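Local coordinates for outer surface protein (Bacillus cereus ATCC 14579, PDB 1X7F) that is of unknown function but probably acts as a 6-phospho-N-acetylmuramidase, a glycosidase that releases phosphorylated sugars derived from the bacterial cell wall, at residues A[42-53]-A[251-260]; A[140-148]-A[165-174]. One frame throughout, in Å; residues are numbered along the deposited sequence.

Contact 1: A[42-53]-A[251-260]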
# COMPACT_ATOMS: atom_id res chain seq x y z
N LYS A 42 -9.93 12.83 21.01
CA LYS A 42 -9.70 11.52 20.41
C LYS A 42 -9.02 11.60 19.04
O LYS A 42 -8.36 10.64 18.63
CB LYS A 42 -10.99 10.71 20.32
CG LYS A 42 -11.61 10.36 21.67
CD LYS A 42 -12.52 9.13 21.57
CE LYS A 42 -13.84 9.44 20.87
NZ LYS A 42 -14.76 10.21 21.75
N ASP A 43 -9.18 12.72 18.35
CA ASP A 43 -8.51 12.94 17.06
C ASP A 43 -7.03 13.23 17.29
O ASP A 43 -6.17 12.75 16.55
CB ASP A 43 -9.13 14.12 16.29
CG ASP A 43 -10.43 13.76 15.58
OD1 ASP A 43 -10.65 12.57 15.24
OD2 ASP A 43 -11.28 14.64 15.30
N MET A 44 -6.75 14.04 18.32
CA MET A 44 -5.38 14.39 18.68
C MET A 44 -4.64 13.19 19.25
O MET A 44 -3.48 12.97 18.92
CB MET A 44 -5.35 15.61 19.63
CG MET A 44 -5.72 16.91 18.94
SD MET A 44 -5.42 18.43 19.85
CE MET A 44 -6.69 18.37 21.12
N ALA A 45 -5.32 12.41 20.09
CA ALA A 45 -4.77 11.16 20.60
C ALA A 45 -4.43 10.17 19.45
O ALA A 45 -3.40 9.49 19.49
CB ALA A 45 -5.74 10.53 21.60
N TYR A 46 -5.26 10.14 18.42
CA TYR A 46 -5.08 9.28 17.24
C TYR A 46 -3.87 9.68 16.39
O TYR A 46 -3.09 8.82 15.97
CB TYR A 46 -6.34 9.34 16.38
CG TYR A 46 -6.41 8.39 15.20
CD1 TYR A 46 -6.20 7.02 15.36
CD2 TYR A 46 -6.78 8.86 13.94
CE1 TYR A 46 -6.30 6.15 14.28
CE2 TYR A 46 -6.90 8.00 12.85
CZ TYR A 46 -6.65 6.64 13.03
OH TYR A 46 -6.79 5.77 11.96
N ILE A 47 -3.76 10.98 16.12
CA ILE A 47 -2.59 11.57 15.46
C ILE A 47 -1.33 11.17 16.22
O ILE A 47 -0.34 10.76 15.61
CB ILE A 47 -2.75 13.12 15.39
CG1 ILE A 47 -3.80 13.52 14.35
CG2 ILE A 47 -1.40 13.82 15.14
CD1 ILE A 47 -4.27 14.99 14.49
N SER A 48 -1.36 11.29 17.55
CA SER A 48 -0.23 10.87 18.39
C SER A 48 0.09 9.38 18.23
O SER A 48 1.26 9.01 18.08
CB SER A 48 -0.50 11.20 19.87
OG SER A 48 -0.30 12.58 20.13
N ALA A 49 -0.95 8.54 18.28
CA ALA A 49 -0.86 7.09 18.08
C ALA A 49 -0.26 6.73 16.72
O ALA A 49 0.65 5.91 16.66
CB ALA A 49 -2.26 6.43 18.23
N ALA A 50 -0.78 7.32 15.65
CA ALA A 50 -0.28 7.05 14.30
C ALA A 50 1.18 7.50 14.10
O ALA A 50 1.93 6.86 13.36
CB ALA A 50 -1.19 7.68 13.25
N ALA A 51 1.55 8.58 14.78
CA ALA A 51 2.90 9.15 14.73
C ALA A 51 3.96 8.23 15.30
O ALA A 51 5.09 8.23 14.81
CB ALA A 51 2.96 10.51 15.45
N ARG A 52 3.62 7.47 16.34
CA ARG A 52 4.59 6.53 16.92
C ARG A 52 4.63 5.19 16.16
O ARG A 52 5.18 4.20 16.65
CB ARG A 52 4.42 6.40 18.45
CG ARG A 52 3.44 5.34 18.94
CD ARG A 52 3.23 5.35 20.45
NE ARG A 52 2.38 6.46 20.85
CZ ARG A 52 1.08 6.38 21.15
NH1 ARG A 52 0.44 5.22 21.11
NH2 ARG A 52 0.42 7.48 21.51
N HIS A 53 4.05 5.18 14.96
CA HIS A 53 4.21 4.08 14.00
C HIS A 53 4.58 4.55 12.58
O HIS A 53 4.30 3.86 11.61
CB HIS A 53 2.95 3.17 13.96
CG HIS A 53 2.63 2.53 15.27
ND1 HIS A 53 3.46 1.59 15.86
CD2 HIS A 53 1.60 2.71 16.13
CE1 HIS A 53 2.94 1.22 17.02
NE2 HIS A 53 1.82 1.88 17.20
N ASN A 251 -10.92 5.07 6.76
CA ASN A 251 -11.80 5.21 7.93
C ASN A 251 -11.03 5.46 9.24
O ASN A 251 -9.83 5.23 9.29
CB ASN A 251 -12.83 4.03 8.05
CG ASN A 251 -12.20 2.63 7.81
OD1 ASN A 251 -12.91 1.62 7.83
ND2 ASN A 251 -10.90 2.58 7.59
N ALA A 252 -11.73 5.92 10.28
CA ALA A 252 -11.11 6.19 11.61
C ALA A 252 -11.94 5.53 12.70
O ALA A 252 -13.15 5.42 12.55
CB ALA A 252 -11.03 7.71 11.86
N TYR A 253 -11.35 5.08 13.81
CA TYR A 253 -9.91 5.10 14.08
C TYR A 253 -9.41 3.68 13.90
O TYR A 253 -10.02 2.74 14.41
CB TYR A 253 -9.67 5.49 15.55
CG TYR A 253 -10.18 6.85 15.91
CD1 TYR A 253 -11.28 7.01 16.78
CD2 TYR A 253 -9.60 7.99 15.37
CE1 TYR A 253 -11.76 8.28 17.09
CE2 TYR A 253 -10.07 9.25 15.67
CZ TYR A 253 -11.13 9.40 16.53
OH TYR A 253 -11.56 10.67 16.81
N ALA A 254 -8.29 3.53 13.19
CA ALA A 254 -7.63 2.24 13.13
C ALA A 254 -7.15 1.92 14.54
O ALA A 254 -6.83 2.83 15.31
CB ALA A 254 -6.45 2.26 12.14
N SER A 255 -7.14 0.63 14.90
CA SER A 255 -6.64 0.21 16.20
C SER A 255 -5.13 0.40 16.33
O SER A 255 -4.40 0.48 15.33
CB SER A 255 -7.00 -1.25 16.47
OG SER A 255 -6.28 -2.12 15.61
N GLU A 256 -4.67 0.45 17.58
CA GLU A 256 -3.24 0.44 17.88
C GLU A 256 -2.53 -0.70 17.13
O GLU A 256 -1.47 -0.49 16.51
CB GLU A 256 -3.02 0.36 19.39
CG GLU A 256 -1.56 0.25 19.83
CD GLU A 256 -0.73 1.51 19.60
OE1 GLU A 256 0.51 1.39 19.57
OE2 GLU A 256 -1.29 2.62 19.47
N GLU A 257 -3.10 -1.91 17.19
CA GLU A 257 -2.56 -3.09 16.52
C GLU A 257 -2.44 -2.89 15.00
O GLU A 257 -1.42 -3.25 14.40
CB GLU A 257 -3.40 -4.33 16.86
CG GLU A 257 -2.93 -5.64 16.22
CD GLU A 257 -3.91 -6.80 16.40
OE1 GLU A 257 -4.37 -7.03 17.54
OE2 GLU A 257 -4.20 -7.49 15.41
N GLU A 258 -3.48 -2.32 14.38
CA GLU A 258 -3.47 -2.04 12.93
C GLU A 258 -2.41 -1.01 12.53
O GLU A 258 -1.70 -1.20 11.55
CB GLU A 258 -4.85 -1.60 12.43
CG GLU A 258 -5.88 -2.72 12.36
CD GLU A 258 -7.24 -2.21 11.91
OE1 GLU A 258 -7.63 -1.09 12.33
OE2 GLU A 258 -7.92 -2.93 11.14
N LEU A 259 -2.32 0.08 13.30
CA LEU A 259 -1.26 1.08 13.09
C LEU A 259 0.12 0.45 13.21
O LEU A 259 1.01 0.76 12.41
CB LEU A 259 -1.40 2.28 14.07
CG LEU A 259 -2.68 3.14 13.99
CD1 LEU A 259 -2.81 4.06 15.22
CD2 LEU A 259 -2.84 3.95 12.67
N GLU A 260 0.30 -0.44 14.17
CA GLU A 260 1.59 -1.08 14.42
C GLU A 260 1.98 -2.00 13.27
O GLU A 260 3.10 -1.94 12.78
CB GLU A 260 1.58 -1.83 15.75
CG GLU A 260 2.94 -2.40 16.14
CD GLU A 260 2.87 -3.38 17.30
OE1 GLU A 260 3.85 -3.49 18.06
OE2 GLU A 260 1.82 -4.05 17.44
O HOH W 1 -7.84 7.02 9.80
O HOH W 2 5.18 0.32 13.73

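Contact 2: A[140-148]-A[165-174]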
# COMPACT_ATOMS: atom_id res chain seq x y z
N GLY A 140 1.93 28.32 -0.81
CA GLY A 140 2.70 27.08 -0.87
C GLY A 140 1.85 25.85 -0.67
O GLY A 140 2.33 24.83 -0.15
N LEU A 141 0.60 25.92 -1.10
CA LEU A 141 -0.34 24.82 -0.93
C LEU A 141 -0.24 23.81 -2.07
O LEU A 141 -0.10 24.18 -3.24
CB LEU A 141 -1.77 25.35 -0.80
CG LEU A 141 -2.10 26.08 0.51
CD1 LEU A 141 -3.29 27.01 0.34
CD2 LEU A 141 -2.34 25.08 1.63
N LYS A 142 -0.29 22.52 -1.72
CA LYS A 142 -0.34 21.44 -2.70
C LYS A 142 -1.75 21.33 -3.27
O LYS A 142 -2.73 21.48 -2.54
CB LYS A 142 0.06 20.11 -2.07
CG LYS A 142 1.52 19.97 -1.66
CD LYS A 142 2.43 19.69 -2.86
CE LYS A 142 3.89 19.90 -2.50
NZ LYS A 142 4.14 21.29 -2.02
N ILE A 143 -1.86 21.07 -4.57
CA ILE A 143 -3.16 20.81 -5.19
C ILE A 143 -3.26 19.31 -5.46
O ILE A 143 -2.61 18.80 -6.36
CB ILE A 143 -3.37 21.63 -6.50
CG1 ILE A 143 -3.03 23.13 -6.32
CG2 ILE A 143 -4.79 21.42 -7.04
CD1 ILE A 143 -3.80 23.87 -5.23
N GLU A 144 -4.08 18.63 -4.65
CA GLU A 144 -4.31 17.20 -4.83
C GLU A 144 -5.43 16.91 -5.84
O GLU A 144 -6.55 17.39 -5.69
CB GLU A 144 -4.61 16.51 -3.50
CG GLU A 144 -4.74 15.00 -3.63
CD GLU A 144 -4.63 14.28 -2.31
OE1 GLU A 144 -3.53 13.81 -1.98
OE2 GLU A 144 -5.64 14.17 -1.60
N LEU A 145 -5.10 16.14 -6.86
CA LEU A 145 -6.05 15.78 -7.89
C LEU A 145 -6.60 14.37 -7.65
O LEU A 145 -5.96 13.55 -6.98
CB LEU A 145 -5.40 15.85 -9.28
CG LEU A 145 -4.73 17.16 -9.72
CD1 LEU A 145 -3.96 16.89 -10.98
CD2 LEU A 145 -5.74 18.29 -9.92
N ASN A 146 -7.77 14.11 -8.21
CA ASN A 146 -8.39 12.79 -8.16
C ASN A 146 -7.72 11.89 -9.20
O ASN A 146 -7.80 12.16 -10.40
CB ASN A 146 -9.90 12.91 -8.44
CG ASN A 146 -10.69 11.66 -8.06
OD1 ASN A 146 -10.13 10.56 -7.92
ND2 ASN A 146 -11.98 11.82 -7.88
N VAL A 147 -7.06 10.84 -8.74
CA VAL A 147 -6.43 9.86 -9.65
C VAL A 147 -7.47 8.95 -10.32
O VAL A 147 -7.25 8.48 -11.44
CB VAL A 147 -5.34 9.03 -8.93
CG1 VAL A 147 -4.56 8.16 -9.91
CG2 VAL A 147 -4.36 9.96 -8.25
N SER A 148 -8.62 8.77 -9.65
CA SER A 148 -9.60 7.75 -10.02
C SER A 148 -10.40 7.96 -11.31
O SER A 148 -11.28 7.16 -11.62
CB SER A 148 -10.55 7.48 -8.85
OG SER A 148 -9.83 7.13 -7.68
N SER A 165 5.05 20.90 -9.97
CA SER A 165 5.63 20.62 -8.66
C SER A 165 4.69 20.86 -7.46
O SER A 165 4.97 20.39 -6.35
CB SER A 165 6.94 21.42 -8.51
OG SER A 165 7.10 21.95 -7.20
N ALA A 166 3.59 21.58 -7.68
CA ALA A 166 2.56 21.79 -6.66
C ALA A 166 1.50 20.67 -6.65
O ALA A 166 0.76 20.50 -5.67
CB ALA A 166 1.92 23.17 -6.81
N LEU A 167 1.44 19.90 -7.73
CA LEU A 167 0.46 18.82 -7.86
C LEU A 167 0.84 17.52 -7.14
O LEU A 167 1.99 17.10 -7.14
CB LEU A 167 0.19 18.51 -9.34
CG LEU A 167 -0.46 19.59 -10.21
CD1 LEU A 167 -0.52 19.14 -11.66
CD2 LEU A 167 -1.85 19.96 -9.70
N ILE A 168 -0.16 16.93 -6.48
CA ILE A 168 -0.14 15.54 -6.03
C ILE A 168 -1.46 14.88 -6.45
O ILE A 168 -2.36 15.56 -6.98
CB ILE A 168 0.11 15.40 -4.49
CG1 ILE A 168 -0.95 16.16 -3.67
CG2 ILE A 168 1.54 15.87 -4.12
CD1 ILE A 168 -0.83 15.97 -2.16
N GLY A 169 -1.58 13.57 -6.25
CA GLY A 169 -2.76 12.85 -6.61
C GLY A 169 -3.19 11.84 -5.56
O GLY A 169 -2.36 11.17 -4.94
N CYS A 170 -4.50 11.73 -5.35
CA CYS A 170 -5.03 10.68 -4.50
C CYS A 170 -6.31 10.11 -5.09
O CYS A 170 -7.18 10.85 -5.55
CB CYS A 170 -5.26 11.19 -3.07
SG CYS A 170 -5.80 9.93 -1.90
N HIS A 171 -6.39 8.79 -5.07
CA HIS A 171 -7.59 8.07 -5.48
C HIS A 171 -8.76 8.36 -4.56
O HIS A 171 -8.56 8.83 -3.43
CB HIS A 171 -7.31 6.59 -5.42
CG HIS A 171 -6.67 6.04 -6.66
ND1 HIS A 171 -7.40 5.68 -7.77
CD2 HIS A 171 -5.38 5.74 -6.93
CE1 HIS A 171 -6.58 5.20 -8.69
NE2 HIS A 171 -5.35 5.24 -8.21
N ASN A 172 -9.98 8.07 -5.04
CA ASN A 172 -11.18 8.06 -4.18
C ASN A 172 -11.18 6.81 -3.32
O ASN A 172 -10.46 5.84 -3.59
CB ASN A 172 -12.47 8.04 -5.00
CG ASN A 172 -12.87 9.40 -5.53
OD1 ASN A 172 -12.71 10.43 -4.86
ND2 ASN A 172 -13.44 9.41 -6.73
N PHE A 173 -12.00 6.82 -2.27
CA PHE A 173 -12.33 5.57 -1.60
C PHE A 173 -13.81 5.34 -1.84
O PHE A 173 -14.49 6.25 -2.33
CB PHE A 173 -11.94 5.55 -0.10
CG PHE A 173 -12.54 6.67 0.73
CD1 PHE A 173 -13.91 6.88 0.78
CD2 PHE A 173 -11.71 7.45 1.55
CE1 PHE A 173 -14.47 7.88 1.57
CE2 PHE A 173 -12.24 8.46 2.35
CZ PHE A 173 -13.63 8.69 2.35
N TYR A 174 -14.30 4.14 -1.51
CA TYR A 174 -15.66 3.72 -1.90
C TYR A 174 -16.41 3.07 -0.74
O TYR A 174 -16.17 1.89 -0.42
CB TYR A 174 -15.60 2.83 -3.15
CG TYR A 174 -15.06 3.60 -4.32
CD1 TYR A 174 -13.69 3.66 -4.57
CD2 TYR A 174 -15.93 4.34 -5.15
CE1 TYR A 174 -13.18 4.44 -5.63
CE2 TYR A 174 -15.44 5.10 -6.21
CZ TYR A 174 -14.07 5.15 -6.44
OH TYR A 174 -13.59 5.90 -7.49

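Contact 1: A[42-53]-A[251-260]
Two tyrosines meeting edge to face, Y46 and Y253, show how a loop leading into a helix can be clamped to a neighbouring helix. The edge of Y253 points at the face of Y46, with the planes 64° apart, and CD2 of Y253 comes within 3.2 Å of Y46 CG, a tight fit. Y46 has CG anti to its own amide nitrogen (chi1 -173°), which swings the ring from the helix toward the loop. Further along, L259 CD1 rests 3.9 Å from A49 CB, while its CD2 branch faces A50. E260 CA makes a CH-pi contact over one face of H53, 3.7 Å from the ring centroid.

Hydrogen bonds secure both tyrosine hydroxyls. Y46 OH accepts from A254 N at 3.0 Å, and a water links it to N251 O. Y253 OH donates to D43 OD1 at 2.6 Å, reaching it from above the carboxylate plane, and is also bonded to S38. The loop contains a cis peptide between A252 and Y253. S255 caps the helix that starts at E256, forming a capping box with E258.

Polar side chains gather at the other end. E256, bent at chi2 (69°), takes a 2.8 Å hydrogen bond from H53 NE2 through OE1, almost exactly in the imidazole plane.

Helices 40-51 and 256-264 are thus two outer helices of what is evidently a (beta/alpha)8 barrel, lying against its parallel strands: Y46 and A50 touch strand 28-33, L259 and A50 reach F55 of strand 55-62, and helix 74-85 touches M44, I47 and S48.

Contact 2: A[140-148]-A[165-174]
I143 and L167, paired in register, belong to two parallel strands joined through helix 153-157, a beta-alpha-beta unit of the kind from which a (beta/alpha)8 barrel is assembled. The ladder between them runs from I143 N to A166 O up to V147 N to C170 O, with L145 N to I168 O, at 2.8 Å, among its shortest rungs.

Packing is close on both faces. On that of I143, L145 and L167, the branch L167 CD2 lies 3.9 Å from L145 CD1, and helix 153-157 covers the two leucines. On the other, E144 runs fully extended (chi1 -175°), its carboxylate carried along the face until CD lies 3.2 Å from C170 CB while OE1 passes I168 CD1; a salt bridge to R57 holds this acid from a third strand.

The start of the pair faces solvent more. S165 is exposed and K142 partly so, the lysine laying its aliphatic chain alongside, CD 3.4 Å from A166 O.

Beyond the strands the segments stay in close contact. V147 CB sits over the centre of the H171 ring, 3.8 Å from its centroid, and F186 stacks with the same imidazole. H171 NE2 is bonded to S190. S148 N turns back to N146 OD1 in an Asx turn, and S148 OG has two partners, H171 ND1 and the amide N172 N, each at 2.8 Å.

In the fold
Both contacts belong to the N-terminal parallel barrel, yet they illustrate different layers of it. Contact 2 is largely buried and joins two adjacent strands of the sheet, so a regular backbone ladder does most of the work, with side chains filling both faces. Contact 1, partly buried, joins helix 40-51 to helix 256-264 and the loop that leads into it, and has no ladder: aromatic packing, side-chain hydrogen bonds and a more exposed polar cluster replace it. The two share no secondary-structure element and do not touch, their centres lying 23 Å apart and their nearest atoms about 6 Å. Strand 55-62 has a part in each, since F55 touches A50 and L259 of contact 1 and R57 binds the buried acid of contact 2.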